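Folylpolyglutamate synthase (FolC) (Helicobacter pylori, PDB 6K8C) probably adds glutamate to dihydropteroate and then, successively, to reduced folates, using ATP, to make dihydrofolate and folylpolyglutamates. Local coordinates at residues I217-Y230 with A241-T253. Residues are numbered along the deposited sequence; the frame is centred on the assembly and turned at random.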
ATOM      1  N   ILE A 217     -18.661  -4.830  11.154  1.00 25.24           N
ATOM      2  CA  ILE A 217     -18.235  -4.124  12.357  1.00 27.71           C
ATOM      3  C   ILE A 217     -17.829  -2.718  11.940  1.00 33.99           C
ATOM      4  O   ILE A 217     -16.801  -2.528  11.285  1.00 29.47           O
ATOM      5  CB  ILE A 217     -17.086  -4.848  13.070  1.00 29.06           C
ATOM      6  CG1 ILE A 217     -17.547  -6.216  13.577  1.00 29.78           C
ATOM      7  CG2 ILE A 217     -16.566  -4.010  14.230  1.00 39.41           C
ATOM      8  CD1 ILE A 217     -16.391  -7.147  13.916  1.00 28.28           C
ATOM      9  N   VAL A 218     -18.618  -1.727  12.333  1.00 27.62           N
ATOM     10  CA  VAL A 218     -18.398  -0.349  11.910  1.00 29.23           C
ATOM     11  C   VAL A 218     -17.479   0.329  12.917  1.00 30.31           C
ATOM     12  O   VAL A 218     -17.808   0.432  14.102  1.00 30.86           O
ATOM     13  CB  VAL A 218     -19.730   0.403  11.774  1.00 32.87           C
ATOM     14  CG1 VAL A 218     -19.496   1.829  11.319  1.00 36.44           C
ATOM     15  CG2 VAL A 218     -20.648  -0.333  10.798  1.00 34.45           C
ATOM     16  N   VAL A 219     -16.325   0.792  12.450  1.00 29.04           N
ATOM     17  CA  VAL A 219     -15.367   1.457  13.328  1.00 26.31           C
ATOM     18  C   VAL A 219     -15.870   2.858  13.639  1.00 29.71           C
ATOM     19  O   VAL A 219     -16.172   3.636  12.727  1.00 28.10           O
ATOM     20  CB  VAL A 219     -13.973   1.498  12.684  1.00 24.44           C
ATOM     21  CG1 VAL A 219     -13.037   2.341  13.527  1.00 27.80           C
ATOM     22  CG2 VAL A 219     -13.424   0.086  12.534  1.00 25.77           C
ATOM     23  N   GLN A 220     -15.967   3.175  14.928  1.00 27.82           N
ATOM     24  CA  GLN A 220     -16.378   4.509  15.348  1.00 31.37           C
ATOM     25  C   GLN A 220     -15.371   5.555  14.890  1.00 36.29           C
ATOM     26  O   GLN A 220     -14.157   5.321  14.896  1.00 28.03           O
ATOM     27  CB  GLN A 220     -16.511   4.565  16.869  1.00 33.05           C
ATOM     28  CG  GLN A 220     -17.738   3.876  17.425  1.00 38.04           C
ATOM     29  CD  GLN A 220     -18.213   4.529  18.710  1.00 58.74           C
ATOM     30  OE1 GLN A 220     -17.451   4.654  19.674  1.00 51.79           O
ATOM     31  NE2 GLN A 220     -19.470   4.962  18.727  1.00 48.26           N
ATOM     32  N   ASN A 221     -15.881   6.725  14.501  1.00 30.49           N
ATOM     33  CA  ASN A 221     -15.030   7.841  14.091  1.00 29.15           C
ATOM     34  C   ASN A 221     -14.502   8.504  15.360  1.00 31.07           C
ATOM     35  O   ASN A 221     -15.001   9.530  15.830  1.00 29.14           O
ATOM     36  CB  ASN A 221     -15.802   8.814  13.204  1.00 25.31           C
ATOM     37  CG  ASN A 221     -14.899   9.845  12.550  1.00 34.97           C
ATOM     38  OD1 ASN A 221     -13.832  10.175  13.070  1.00 34.91           O
ATOM     39  ND2 ASN A 221     -15.319  10.352  11.400  1.00 34.36           N
ATOM     40  N   GLU A 222     -13.451   7.901  15.913  1.00 28.53           N
ATOM     41  CA  GLU A 222     -13.018   8.193  17.274  1.00 35.38           C
ATOM     42  C   GLU A 222     -11.607   7.655  17.463  1.00 37.06           C
ATOM     43  O   GLU A 222     -11.344   6.497  17.133  1.00 29.90           O
ATOM     44  CB  GLU A 222     -13.983   7.545  18.275  1.00 35.17           C
ATOM     45  CG  GLU A 222     -13.500   7.504  19.704  1.00 39.21           C
ATOM     46  CD  GLU A 222     -13.924   8.728  20.491  1.00 47.43           C
ATOM     47  OE1 GLU A 222     -14.164   9.786  19.870  1.00 49.99           O
ATOM     48  OE2 GLU A 222     -14.026   8.630  21.732  1.00 61.53           O
ATOM     49  N   ILE A 223     -10.708   8.482  17.993  1.00 28.38           N
ATOM     50  CA  ILE A 223      -9.321   8.085  18.224  1.00 27.90           C
ATOM     51  C   ILE A 223      -9.090   7.967  19.724  1.00 36.71           C
ATOM     52  O   ILE A 223      -9.279   8.936  20.469  1.00 31.42           O
ATOM     53  CB  ILE A 223      -8.329   9.070  17.585  1.00 26.13           C
ATOM     54  CG1 ILE A 223      -8.389   8.957  16.059  1.00 30.39           C
ATOM     55  CG2 ILE A 223      -6.922   8.736  18.024  1.00 31.24           C
ATOM     56  CD1 ILE A 223      -8.317  10.292  15.352  1.00 44.07           C
ATOM     57  N   SER A 224      -8.666   6.782  20.161  1.00 33.36           N
ATOM     58  CA  SER A 224      -8.416   6.538  21.573  1.00 41.38           C
ATOM     59  C   SER A 224      -7.152   7.256  22.038  1.00 48.23           C
ATOM     60  O   SER A 224      -6.267   7.598  21.249  1.00 36.40           O
ATOM     61  CB  SER A 224      -8.286   5.040  21.844  1.00 44.22           C
ATOM     62  OG  SER A 224      -7.148   4.498  21.188  1.00 39.42           O
ATOM     63  N   LYS A 225      -7.079   7.482  23.353  1.00 37.88           N
ATOM     64  CA  LYS A 225      -5.885   8.085  23.935  1.00 43.55           C
ATOM     65  C   LYS A 225      -4.652   7.224  23.679  1.00 35.19           C
ATOM     66  O   LYS A 225      -3.572   7.746  23.384  1.00 38.11           O
ATOM     67  CB  LYS A 225      -6.091   8.305  25.436  1.00 46.77           C
ATOM     68  CG  LYS A 225      -4.801   8.391  26.243  1.00 53.90           C
ATOM     69  CD  LYS A 225      -5.025   9.065  27.590  1.00 64.40           C
ATOM     70  CE  LYS A 225      -4.988  10.580  27.468  1.00 62.71           C
ATOM     71  NZ  LYS A 225      -5.208  11.247  28.784  1.00 77.94           N
ATOM     72  N   GLY A 226      -4.797   5.903  23.784  1.00 34.25           N
ATOM     73  CA  GLY A 226      -3.667   5.022  23.532  1.00 40.48           C
ATOM     74  C   GLY A 226      -3.104   5.179  22.133  1.00 40.24           C
ATOM     75  O   GLY A 226      -1.886   5.157  21.938  1.00 34.89           O
ATOM     76  N   VAL A 227      -3.982   5.350  21.141  1.00 30.37           N
ATOM     77  CA  VAL A 227      -3.526   5.555  19.770  1.00 29.89           C
ATOM     78  C   VAL A 227      -2.917   6.941  19.610  1.00 34.70           C
ATOM     79  O   VAL A 227      -1.867   7.101  18.977  1.00 28.90           O
ATOM     80  CB  VAL A 227      -4.685   5.322  18.781  1.00 28.14           C
ATOM     81  CG1 VAL A 227      -4.340   5.878  17.403  1.00 27.24           C
ATOM     82  CG2 VAL A 227      -5.003   3.850  18.696  1.00 27.52           C
ATOM     83  N   ARG A 228      -3.559   7.969  20.177  1.00 33.33           N
ATOM     84  CA  ARG A 228      -2.960   9.299  20.151  1.00 31.15           C
ATOM     85  C   ARG A 228      -1.580   9.290  20.793  1.00 28.45           C
ATOM     86  O   ARG A 228      -0.636   9.881  20.259  1.00 33.94           O
ATOM     87  CB  ARG A 228      -3.858  10.317  20.860  1.00 40.35           C
ATOM     88  CG  ARG A 228      -5.077  10.729  20.064  1.00 52.54           C
ATOM     89  CD  ARG A 228      -5.198  12.235  19.910  1.00 65.50           C
ATOM     90  NE  ARG A 228      -6.383  12.606  19.138  1.00 60.88           N
ATOM     91  CZ  ARG A 228      -6.471  12.538  17.812  1.00 68.49           C
ATOM     92  NH1 ARG A 228      -5.438  12.114  17.093  1.00 63.34           N
ATOM     93  NH2 ARG A 228      -7.592  12.899  17.202  1.00 61.09           N
ATOM     94  N   ASP A 229      -1.445   8.621  21.941  1.00 31.20           N
ATOM     95  CA  ASP A 229      -0.163   8.584  22.637  1.00 32.14           C
ATOM     96  C   ASP A 229       0.897   7.887  21.797  1.00 38.35           C
ATOM     97  O   ASP A 229       2.039   8.355  21.703  1.00 32.85           O
ATOM     98  CB  ASP A 229      -0.325   7.881  23.985  1.00 29.82           C
ATOM     99  CG  ASP A 229      -1.056   8.740  25.007  1.00 43.94           C
ATOM    100  OD1 ASP A 229      -1.326   9.918  24.709  1.00 38.81           O
ATOM    101  OD2 ASP A 229      -1.363   8.235  26.103  1.00 39.65           O
ATOM    102  N   TYR A 230       0.535   6.764  21.174  1.00 28.56           N
ATOM    103  CA  TYR A 230       1.476   6.053  20.317  1.00 29.51           C
ATOM    104  C   TYR A 230       1.940   6.933  19.163  1.00 28.93           C
ATOM    105  O   TYR A 230       3.138   7.000  18.860  1.00 33.68           O
ATOM    106  CB  TYR A 230       0.829   4.767  19.799  1.00 29.05           C
ATOM    107  CG  TYR A 230       1.600   4.083  18.690  1.00 29.63           C
ATOM    108  CD1 TYR A 230       2.646   3.218  18.976  1.00 28.63           C
ATOM    109  CD2 TYR A 230       1.282   4.308  17.357  1.00 26.32           C
ATOM    110  CE1 TYR A 230       3.357   2.588  17.958  1.00 30.97           C
ATOM    111  CE2 TYR A 230       1.979   3.681  16.337  1.00 28.07           C
ATOM    112  CZ  TYR A 230       3.019   2.831  16.640  1.00 27.18           C
ATOM    113  OH  TYR A 230       3.711   2.209  15.618  1.00 31.22           O
ATOM    114  N   ALA A 241      -4.195   8.438  12.246  1.00 33.74           N
ATOM    115  CA  ALA A 241      -4.455   7.702  13.478  1.00 26.01           C
ATOM    116  C   ALA A 241      -5.583   6.693  13.292  1.00 24.96           C
ATOM    117  O   ALA A 241      -5.541   5.599  13.861  1.00 26.49           O
ATOM    118  CB  ALA A 241      -4.780   8.675  14.614  1.00 28.64           C
ATOM    119  N   MET A 242      -6.585   7.034  12.476  1.00 23.80           N
ATOM    120  CA  MET A 242      -7.706   6.119  12.260  1.00 29.30           C
ATOM    121  C   MET A 242      -7.253   4.799  11.643  1.00 25.64           C
ATOM    122  O   MET A 242      -7.876   3.754  11.881  1.00 25.03           O
ATOM    123  CB  MET A 242      -8.762   6.786  11.380  1.00 26.65           C
ATOM    124  CG  MET A 242     -10.039   5.966  11.193  1.00 33.76           C
ATOM    125  SD  MET A 242     -10.977   5.677  12.717  1.00 40.61           S
ATOM    126  CE  MET A 242     -10.896   7.278  13.473  1.00 28.72           C
ATOM    127  N   ASN A 243      -6.167   4.815  10.867  1.00 26.19           N
ATOM    128  CA  ASN A 243      -5.661   3.567  10.297  1.00 27.86           C
ATOM    129  C   ASN A 243      -5.245   2.600  11.394  1.00 26.97           C
ATOM    130  O   ASN A 243      -5.518   1.395  11.306  1.00 25.87           O
ATOM    131  CB  ASN A 243      -4.500   3.853   9.343  1.00 26.21           C
ATOM    132  CG  ASN A 243      -4.955   4.545   8.067  1.00 25.40           C
ATOM    133  OD1 ASN A 243      -6.138   4.554   7.748  1.00 32.76           O
ATOM    134  ND2 ASN A 243      -4.012   5.123   7.332  1.00 26.44           N
ATOM    135  N   LEU A 244      -4.612   3.110  12.455  1.00 23.99           N
ATOM    136  CA  LEU A 244      -4.252   2.249  13.575  1.00 28.65           C
ATOM    137  C   LEU A 244      -5.482   1.820  14.365  1.00 20.87           C
ATOM    138  O   LEU A 244      -5.538   0.685  14.857  1.00 25.05           O
ATOM    139  CB  LEU A 244      -3.241   2.950  14.487  1.00 31.11           C
ATOM    140  CG  LEU A 244      -2.782   2.182  15.741  1.00 33.08           C
ATOM    141  CD1 LEU A 244      -2.133   0.812  15.420  1.00 27.55           C
ATOM    142  CD2 LEU A 244      -1.829   3.033  16.567  1.00 33.04           C
ATOM    143  N   GLU A 245      -6.469   2.714  14.524  1.00 27.33           N
ATOM    144  CA  GLU A 245      -7.698   2.322  15.212  1.00 27.86           C
ATOM    145  C   GLU A 245      -8.382   1.169  14.492  1.00 23.08           C
ATOM    146  O   GLU A 245      -8.885   0.237  15.131  1.00 23.90           O
ATOM    147  CB  GLU A 245      -8.661   3.507  15.329  1.00 28.30           C
ATOM    148  CG  GLU A 245      -8.273   4.541  16.367  1.00 35.14           C
ATOM    149  CD  GLU A 245      -8.459   4.055  17.797  1.00 37.50           C
ATOM    150  OE1 GLU A 245      -9.055   2.975  18.007  1.00 39.88           O
ATOM    151  OE2 GLU A 245      -8.016   4.772  18.716  1.00 37.91           O
ATOM    152  N   VAL A 246      -8.412   1.217  13.160  1.00 22.46           N
ATOM    153  CA  VAL A 246      -9.018   0.133  12.392  1.00 21.82           C
ATOM    154  C   VAL A 246      -8.213  -1.152  12.545  1.00 21.81           C
ATOM    155  O   VAL A 246      -8.776  -2.233  12.760  1.00 21.93           O
ATOM    156  CB  VAL A 246      -9.161   0.548  10.918  1.00 21.79           C
ATOM    157  CG1 VAL A 246      -9.625  -0.636  10.081  1.00 24.85           C
ATOM    158  CG2 VAL A 246     -10.128   1.733  10.792  1.00 22.73           C
ATOM    159  N   ALA A 247      -6.885  -1.058  12.459  1.00 20.04           N
ATOM    160  CA  ALA A 247      -6.054  -2.242  12.649  1.00 20.55           C
ATOM    161  C   ALA A 247      -6.231  -2.821  14.046  1.00 23.73           C
ATOM    162  O   ALA A 247      -6.210  -4.044  14.225  1.00 21.76           O
ATOM    163  CB  ALA A 247      -4.584  -1.908  12.395  1.00 23.48           C
ATOM    164  N   LEU A 248      -6.392  -1.958  15.052  1.00 24.62           N
ATOM    165  CA  LEU A 248      -6.612  -2.446  16.410  1.00 24.24           C
ATOM    166  C   LEU A 248      -7.938  -3.187  16.517  1.00 21.78           C
ATOM    167  O   LEU A 248      -8.020  -4.233  17.174  1.00 25.69           O
ATOM    168  CB  LEU A 248      -6.561  -1.280  17.400  1.00 22.80           C
ATOM    169  CG  LEU A 248      -6.475  -1.620  18.889  1.00 36.23           C
ATOM    170  CD1 LEU A 248      -5.223  -2.426  19.191  1.00 35.14           C
ATOM    171  CD2 LEU A 248      -6.507  -0.340  19.718  1.00 40.96           C
ATOM    172  N   LYS A 249      -8.988  -2.662  15.880  1.00 25.07           N
ATOM    173  CA  LYS A 249     -10.274  -3.356  15.881  1.00 25.21           C
ATOM    174  C   LYS A 249     -10.171  -4.710  15.188  1.00 25.56           C
ATOM    175  O   LYS A 249     -10.774  -5.694  15.634  1.00 27.81           O
ATOM    176  CB  LYS A 249     -11.339  -2.493  15.207  1.00 22.83           C
ATOM    177  CG  LYS A 249     -12.754  -3.023  15.376  1.00 32.93           C
ATOM    178  CD  LYS A 249     -13.111  -3.109  16.854  1.00 41.74           C
ATOM    179  CE  LYS A 249     -14.545  -2.699  17.106  1.00 52.30           C
ATOM    180  NZ  LYS A 249     -14.816  -2.555  18.563  1.00 49.21           N
ATOM    181  N   ALA A 250      -9.431  -4.772  14.078  1.00 24.73           N
ATOM    182  CA  ALA A 250      -9.176  -6.053  13.424  1.00 21.29           C
ATOM    183  C   ALA A 250      -8.461  -7.009  14.365  1.00 25.28           C
ATOM    184  O   ALA A 250      -8.852  -8.177  14.498  1.00 23.74           O
ATOM    185  CB  ALA A 250      -8.358  -5.837  12.147  1.00 21.98           C
ATOM    186  N   PHE A 251      -7.411  -6.520  15.031  1.00 23.57           N
ATOM    187  CA  PHE A 251      -6.661  -7.326  15.990  1.00 25.05           C
ATOM    188  C   PHE A 251      -7.574  -7.890  17.071  1.00 24.97           C
ATOM    189  O   PHE A 251      -7.546  -9.092  17.364  1.00 27.65           O
ATOM    190  CB  PHE A 251      -5.551  -6.469  16.611  1.00 26.25           C
ATOM    191  CG  PHE A 251      -4.791  -7.150  17.718  1.00 21.91           C
ATOM    192  CD1 PHE A 251      -3.693  -7.946  17.430  1.00 24.96           C
ATOM    193  CD2 PHE A 251      -5.162  -6.980  19.046  1.00 29.90           C
ATOM    194  CE1 PHE A 251      -2.982  -8.572  18.443  1.00 30.98           C
ATOM    195  CE2 PHE A 251      -4.461  -7.602  20.061  1.00 30.53           C
ATOM    196  CZ  PHE A 251      -3.367  -8.400  19.760  1.00 28.16           C
ATOM    197  N   GLU A 252      -8.387  -7.027  17.682  1.00 25.21           N
ATOM    198  CA  GLU A 252      -9.294  -7.472  18.734  1.00 28.46           C
ATOM    199  C   GLU A 252     -10.349  -8.437  18.202  1.00 34.96           C
ATOM    200  O   GLU A 252     -10.809  -9.319  18.936  1.00 30.00           O
ATOM    201  CB  GLU A 252      -9.959  -6.255  19.388  1.00 30.24           C
ATOM    202  CG  GLU A 252      -8.955  -5.298  20.026  1.00 33.68           C
ATOM    203  CD  GLU A 252      -9.584  -4.002  20.506  1.00 42.28           C
ATOM    204  OE1 GLU A 252     -10.753  -3.738  20.155  1.00 46.35           O
ATOM    205  OE2 GLU A 252      -8.904  -3.246  21.233  1.00 48.04           O
ATOM    206  N   THR A 253     -10.755  -8.282  16.939  1.00 31.00           N
ATOM    207  CA  THR A 253     -11.752  -9.186  16.368  1.00 29.28           C
ATOM    208  C   THR A 253     -11.156 -10.564  16.113  1.00 32.71           C
ATOM    209  O   THR A 253     -11.829 -11.584  16.306  1.00 28.12           O
ATOM    210  CB  THR A 253     -12.320  -8.597  15.073  1.00 32.40           C
ATOM    211  OG1 THR A 253     -12.898  -7.315  15.345  1.00 27.35           O
ATOM    212  CG2 THR A 253     -13.404  -9.500  14.487  1.00 28.13           C
TER
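With CG beside its backbone N and a bend at chi2 (-72°), Glu-245 turns its carboxylate to Ser-224, whose OG, at chi1 65°, sits between its own backbone N and carbonyl carbon. Ser-224 is the N-cap of helix 225-234, so the glutamate of helix 241-254 grips the start of the neighbouring helix in the P-loop NTPase-type Mur ligase middle domain, beside the edge strand 215-218 of its sheet. OE2 takes two short bonds: Ser-224 N donates to Glu-245 OE2 over 2.6 Å, nearly straight but 39° out of the carboxylate plane, while Ser-224 OG donates on the syn side. Ser-224 OG in turn accepts from Val-227 N at 3.3 Å, the capping bond. The helix start and both donors would probably stabilise a negative charge here. Around this polar knot, Val-227 and Leu-244 slide past each other in opposite directions, CG1 against CD2; Leu-244 CD2 also touches Tyr-230 CD2 at 3.5 Å. Met-242, curled at chi2 and chi3, lays CE against the loop near Glu-222 N and Ile-223 CG1. Farther along, Val-219 crosses Val-246 at about a right angle, packing the loop onto the helix. From the strand, Ile-217 meets Thr-253 tip to tip: Ile-217 CD1 lies 3.8 Å from Thr-253 OG1, which donates to Lys-249 O.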